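Local coordinates for protein fructose-bisphosphate aldolase (Slackia heliotrinireducens, PDB 4MOZ) that belongs to the DeoC/LacD family of aldolases and folds as a TIM barrel, eight parallel strands closed into a ring and wrapped by helices, at residues G51-E56 / N272-S277; M38-D43 / F69-Q74. One frame throughout, in Å; residues are numbered along the deposited sequence.

How the contacts relate
Both contacts lie beside strand 37-41, the first of the barrel. Contact 2 is on the strand itself, where it meets helix 66-74 in the shell. Contact 1 lies between the loop after helix 44-47 and the end of helix 271-274, which follows strand 266-269. Contact 2 is centred about 11 Å from the centre of the chain and contact 1 about 18 Å. Their own centres are about 13 Å apart. Along the chain their segments alternate. Ile273 joins them directly. Its CD1 is 3.7 Å from CD1 of Phe40, and its CG2 is 3.7 Å from CG2 of Ile71. His274 CA also comes within 3.9 Å of Ile71 CD1. The two contacts therefore form one continuous packed region.

Contact 1 (G51-E56 / N272-S277); sequences GDFYGE and NIHQRS
Asp52 and Phe53, in an irregular loop, meet His274 and Gln275 where short helix 271-274 runs into a turn. The backbones come nearest at Phe53 and Gln275, with 6.5 Å between their CA atoms. The ring of Phe53 and the imidazole of His274 form an offset stack. Their planes are only 5° from parallel, and the centroids lie 4.4 Å apart. Phe53 CE2 and His274 CE1, 3.4 Å apart, each lie over the other ring's face, offset toward its rim. The CA–CB bond of His274 points toward the loop, and with CG between the backbone N and the carbonyl carbon (chi1 64°) the ring lies face on to Phe53. Asp52 O lies at the edge of that imidazole, in its plane, 3.5 Å from His274 CE1. The same carbonyl oxygen accepts a hydrogen bond of 3.1 Å from Gln275 NE2. The N-H points fairly straight at it, at 154°, but it reaches the oxygen from the side, tilted from the carbonyl plane. Gln275 is extended beyond CG, which lets its amide span the gap. A water accepts from Gln275 NE2 at 2.8 Å and donates to Asp52 OD1 at 2.9 Å. Gln275 NE2 thus donates two hydrogen bonds. Asp52 OD1 also forms a salt bridge with Arg271, and OD2 is hydrogen-bonded to His48. His274 ND1 is hydrogen-bonded to Asp62, while Lys45 makes a cation-pi contact with the Phe53 ring. This is packing of a loop on a short helix and its following turn, at the C-terminal ends of the strands of a TIM barrel.

Contact 2 (M38-D43 / F69-Q74); sequences MLFACD and FKIADQ
Phe40 reaches from its strand to Ile71 and Ala72 on the facing helix. The side chains meet through apolar atoms alone, and no hydrogen bond crosses. The far rim of the ring does most of the touching. Phe40 CE2 lies 3.7 Å from CG2 of Ile71, and Phe40 CZ is 3.8 Å from the same methyl. The ring meets that methyl obliquely, and the two side chains cross at about a right angle. Nearer the strand, Phe40 CD2 is 4.1 Å from Ala72 CB. The ring also nears the helix backbone, with Phe40 CE2 4.0 Å from Ala72 N. The nearest CA atoms, those of Phe40 and Ala72, are 7.5 Å apart. Phe40 carries its CG opposite the backbone N (chi1 178°), which stretches the ring out from the strand across the gap. Cys42 packs on this ring from its own segment, its SG standing 3.4 Å above one face of Phe40, near the rim. Next come the neighbours that hold the two elements. Strand 37-41 is bonded through its backbone to strand 79-82 at Phe40 and to strand 266-269 at Leu39. Ile71 also touches Ala281 and Thr285 of helix 278-294, while Ala72 rests on Met80 of strand 79-82. Helix 66-74 lies on the outside of the barrel, over strands 37-41 and 79-82, with helix 278-294 beside it.

Contact 1 (G51-E56 / N272-S277)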
loop_
_atom_site.group_PDB
_atom_site.type_symbol
_atom_site.label_atom_id
_atom_site.label_comp_id
_atom_site.label_asym_id
_atom_site.label_seq_id
_atom_site.Cartn_x
_atom_site.Cartn_y
_atom_site.Cartn_z
ATOM N N GLY C 51 21.652 21.530 11.463
ATOM C CA GLY C 51 22.810 22.065 10.738
ATOM C C GLY C 51 22.703 23.517 10.287
ATOM O O GLY C 51 23.699 24.238 10.275
ATOM N N ASP C 52 21.501 23.948 9.916
ATOM C CA ASP C 52 21.294 25.325 9.472
ATOM C C ASP C 52 20.932 26.295 10.599
ATOM O O ASP C 52 20.767 27.492 10.350
ATOM C CB ASP C 52 20.213 25.387 8.386
ATOM C CG ASP C 52 20.576 24.588 7.149
ATOM O OD1 ASP C 52 21.782 24.430 6.853
ATOM O OD2 ASP C 52 19.640 24.121 6.466
ATOM N N PHE C 53 20.814 25.796 11.829
ATOM C CA PHE C 53 20.258 26.611 12.916
ATOM C C PHE C 53 21.173 26.811 14.123
ATOM O O PHE C 53 20.868 27.618 14.999
ATOM C CB PHE C 53 18.899 26.057 13.349
ATOM C CG PHE C 53 17.889 26.031 12.242
ATOM C CD1 PHE C 53 17.836 24.959 11.350
ATOM C CD2 PHE C 53 17.003 27.088 12.073
ATOM C CE1 PHE C 53 16.916 24.942 10.312
ATOM C CE2 PHE C 53 16.072 27.072 11.042
ATOM C CZ PHE C 53 16.029 25.998 10.160
ATOM N N TYR C 54 22.284 26.080 14.160
ATOM C CA TYR C 54 23.268 26.195 15.238
ATOM C C TYR C 54 24.645 25.802 14.723
ATOM O O TYR C 54 24.787 24.803 14.023
ATOM C CB TYR C 54 22.881 25.321 16.438
ATOM C CG TYR C 54 23.866 25.378 17.593
ATOM C CD1 TYR C 54 23.777 26.379 18.560
ATOM C CD2 TYR C 54 24.890 24.432 17.717
ATOM C CE1 TYR C 54 24.676 26.440 19.617
ATOM C CE2 TYR C 54 25.794 24.484 18.771
ATOM C CZ TYR C 54 25.681 25.489 19.719
ATOM O OH TYR C 54 26.571 25.552 20.771
ATOM N N GLY C 55 25.655 26.594 15.079
ATOM C CA GLY C 55 27.024 26.357 14.630
ATOM C C GLY C 55 27.761 27.636 14.277
ATOM O O GLY C 55 27.221 28.735 14.414
ATOM N N GLU C 56 28.998 27.488 13.814
ATOM C CA GLU C 56 29.850 28.629 13.491
ATOM C C GLU C 56 29.272 29.452 12.340
ATOM O O GLU C 56 28.876 28.904 11.307
ATOM C CB GLU C 56 31.262 28.161 13.149
ATOM C CG GLU C 56 32.301 29.271 13.188
ATOM C CD GLU C 56 33.657 28.835 12.664
ATOM O OE1 GLU C 56 33.923 27.612 12.612
ATOM O OE2 GLU C 56 34.465 29.723 12.307
ATOM N N ASN C 272 19.945 31.897 4.426
ATOM C CA ASN C 272 20.576 33.195 4.223
ATOM C C ASN C 272 19.885 34.284 5.044
ATOM O O ASN C 272 20.525 35.234 5.493
ATOM C CB ASN C 272 20.614 33.574 2.743
ATOM C CG ASN C 272 21.714 34.577 2.425
ATOM O OD1 ASN C 272 22.603 34.829 3.243
ATOM N ND2 ASN C 272 21.663 35.150 1.233
ATOM N N ILE C 273 18.581 34.128 5.250
ATOM C CA ILE C 273 17.837 35.023 6.124
ATOM C C ILE C 273 18.004 34.637 7.599
ATOM O O ILE C 273 18.531 35.423 8.394
ATOM C CB ILE C 273 16.336 35.066 5.764
ATOM C CG1 ILE C 273 16.127 35.708 4.388
ATOM C CG2 ILE C 273 15.559 35.820 6.832
ATOM C CD1 ILE C 273 14.750 35.463 3.792
ATOM N N HIS C 274 17.573 33.424 7.956
ATOM C CA HIS C 274 17.417 33.075 9.368
ATOM C C HIS C 274 18.682 32.856 10.156
ATOM O O HIS C 274 18.647 32.935 11.377
ATOM C CB HIS C 274 16.403 31.942 9.582
ATOM C CG HIS C 274 16.806 30.612 8.979
ATOM N ND1 HIS C 274 17.858 29.893 9.429
ATOM C CD2 HIS C 274 16.227 29.861 7.954
ATOM C CE1 HIS C 274 17.960 28.758 8.717
ATOM N NE2 HIS C 274 16.960 28.739 7.813
ATOM N N GLN C 275 19.808 32.618 9.482
ATOM C CA GLN C 275 21.104 32.500 10.180
ATOM C C GLN C 275 21.643 33.834 10.724
ATOM O O GLN C 275 22.604 33.854 11.500
ATOM C CB GLN C 275 22.150 31.817 9.299
ATOM C CG GLN C 275 21.861 30.342 9.070
ATOM C CD GLN C 275 22.864 29.659 8.164
ATOM O OE1 GLN C 275 23.716 30.303 7.553
ATOM N NE2 GLN C 275 22.762 28.341 8.071
ATOM N N ARG C 276 21.016 34.936 10.324
ATOM C CA ARG C 276 21.392 36.268 10.786
ATOM C C ARG C 276 20.604 36.641 12.037
ATOM O O ARG C 276 19.578 36.026 12.336
ATOM C CB ARG C 276 21.137 37.302 9.683
ATOM C CG ARG C 276 21.976 37.096 8.436
ATOM C CD ARG C 276 21.466 37.943 7.283
ATOM N NE ARG C 276 22.009 37.487 6.007
ATOM C CZ ARG C 276 23.124 37.946 5.443
ATOM N NH1 ARG C 276 23.521 37.451 4.281
ATOM N NH2 ARG C 276 23.841 38.896 6.028
ATOM N N SER C 277 21.085 37.651 12.759
ATOM C CA SER C 277 20.366 38.200 13.908
ATOM C C SER C 277 19.020 38.745 13.453
ATOM O O SER C 277 18.859 39.100 12.285
ATOM C CB SER C 277 21.180 39.317 14.566
ATOM O OG SER C 277 21.283 40.443 13.708
HETATM O O HOH W 1 24.094 26.194 6.912
#

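Contact 2 (M38-D43 / F69-Q74)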
loop_
_atom_site.group_PDB
_atom_site.type_symbol
_atom_site.label_atom_id
_atom_site.label_comp_id
_atom_site.label_asym_id
_atom_site.label_seq_id
_atom_site.Cartn_x
_atom_site.Cartn_y
_atom_site.Cartn_z
HETATM N N MSE C 38 7.690 36.037 -3.176
HETATM C CA MSE C 38 8.806 36.081 -2.236
HETATM C C MSE C 38 8.529 35.029 -1.170
HETATM O O MSE C 38 7.663 35.219 -0.314
HETATM C CB MSE C 38 8.947 37.477 -1.614
HETATM C CG MSE C 38 10.236 37.704 -0.828
HETATM SE SE MSE C 38 10.359 36.631 0.812
HETATM C CE MSE C 38 11.903 37.506 1.639
ATOM N N LEU C 39 9.252 33.914 -1.241
ATOM C CA LEU C 39 9.043 32.790 -0.331
ATOM C C LEU C 39 10.136 32.709 0.733
ATOM O O LEU C 39 11.325 32.602 0.415
ATOM C CB LEU C 39 8.946 31.470 -1.116
ATOM C CG LEU C 39 8.638 30.186 -0.328
ATOM C CD1 LEU C 39 7.768 29.238 -1.139
ATOM C CD2 LEU C 39 9.903 29.478 0.153
ATOM N N PHE C 40 9.719 32.761 1.993
ATOM C CA PHE C 40 10.623 32.573 3.120
ATOM C C PHE C 40 10.555 31.106 3.556
ATOM O O PHE C 40 9.556 30.652 4.132
ATOM C CB PHE C 40 10.259 33.546 4.249
ATOM C CG PHE C 40 11.097 33.408 5.498
ATOM C CD1 PHE C 40 12.455 33.093 5.432
ATOM C CD2 PHE C 40 10.524 33.633 6.749
ATOM C CE1 PHE C 40 13.215 32.977 6.584
ATOM C CE2 PHE C 40 11.283 33.526 7.910
ATOM C CZ PHE C 40 12.630 33.196 7.825
ATOM N N ALA C 41 11.625 30.370 3.247
ATOM C CA ALA C 41 11.701 28.936 3.505
ATOM C C ALA C 41 12.143 28.634 4.938
ATOM O O ALA C 41 13.232 29.031 5.366
ATOM C CB ALA C 41 12.629 28.268 2.497
ATOM N N CYS C 42 11.285 27.926 5.668
ATOM C CA CYS C 42 11.529 27.584 7.070
ATOM C C CYS C 42 11.334 26.089 7.323
ATOM O O CYS C 42 10.904 25.684 8.403
ATOM C CB CYS C 42 10.588 28.386 7.976
ATOM S SG CYS C 42 10.807 30.177 7.889
ATOM N N ASP C 43 11.663 25.274 6.325
ATOM C CA ASP C 43 11.433 23.835 6.381
ATOM C C ASP C 43 12.710 23.030 6.649
ATOM O O ASP C 43 12.665 21.802 6.747
ATOM C CB ASP C 43 10.787 23.366 5.074
ATOM C CG ASP C 43 11.701 23.553 3.864
ATOM O OD1 ASP C 43 12.286 24.649 3.710
ATOM O OD2 ASP C 43 11.828 22.603 3.062
ATOM N N PHE C 69 9.438 32.804 13.094
ATOM C CA PHE C 69 8.135 33.460 13.091
ATOM C C PHE C 69 8.242 34.962 13.351
ATOM O O PHE C 69 7.441 35.741 12.830
ATOM C CB PHE C 69 7.191 32.782 14.081
ATOM C CG PHE C 69 6.742 31.412 13.640
ATOM C CD1 PHE C 69 7.525 30.284 13.905
ATOM C CD2 PHE C 69 5.542 31.247 12.949
ATOM C CE1 PHE C 69 7.118 29.024 13.493
ATOM C CE2 PHE C 69 5.132 29.990 12.539
ATOM C CZ PHE C 69 5.918 28.875 12.812
ATOM N N LYS C 70 9.236 35.360 14.143
ATOM C CA LYS C 70 9.517 36.770 14.388
ATOM C C LYS C 70 9.969 37.455 13.099
ATOM O O LYS C 70 9.550 38.575 12.812
ATOM C CB LYS C 70 10.584 36.939 15.473
ATOM C CG LYS C 70 10.136 36.582 16.885
ATOM C CD LYS C 70 11.271 36.854 17.864
ATOM C CE LYS C 70 11.008 36.269 19.242
ATOM N NZ LYS C 70 10.089 37.116 20.044
ATOM N N ILE C 71 10.821 36.770 12.334
ATOM C CA ILE C 71 11.295 37.260 11.040
ATOM C C ILE C 71 10.135 37.428 10.059
ATOM O O ILE C 71 9.994 38.478 9.434
ATOM C CB ILE C 71 12.368 36.332 10.431
ATOM C CG1 ILE C 71 13.633 36.337 11.294
ATOM C CG2 ILE C 71 12.716 36.775 9.017
ATOM C CD1 ILE C 71 14.595 35.205 10.994
ATOM N N ALA C 72 9.303 36.399 9.942
ATOM C CA ALA C 72 8.149 36.433 9.052
ATOM C C ALA C 72 7.187 37.564 9.408
ATOM O O ALA C 72 6.562 38.157 8.526
ATOM C CB ALA C 72 7.424 35.097 9.082
ATOM N N ASP C 73 7.085 37.862 10.701
ATOM C CA ASP C 73 6.138 38.855 11.207
ATOM C C ASP C 73 6.675 40.287 11.105
ATOM O O ASP C 73 5.934 41.207 10.755
ATOM C CB ASP C 73 5.765 38.516 12.653
ATOM C CG ASP C 73 4.783 39.500 13.260
ATOM O OD1 ASP C 73 3.677 39.681 12.708
ATOM O OD2 ASP C 73 5.119 40.082 14.308
ATOM N N GLN C 74 7.960 40.470 11.405
ATOM C CA GLN C 74 8.563 41.803 11.437
ATOM C C GLN C 74 9.173 42.204 10.101
ATOM O O GLN C 74 9.281 43.389 9.798
ATOM C CB GLN C 74 9.611 41.901 12.545
ATOM C CG GLN C 74 9.011 41.935 13.938
ATOM C CD GLN C 74 10.021 41.607 15.016
ATOM O OE1 GLN C 74 9.794 40.722 15.839
ATOM N NE2 GLN C 74 11.148 42.314 15.013
#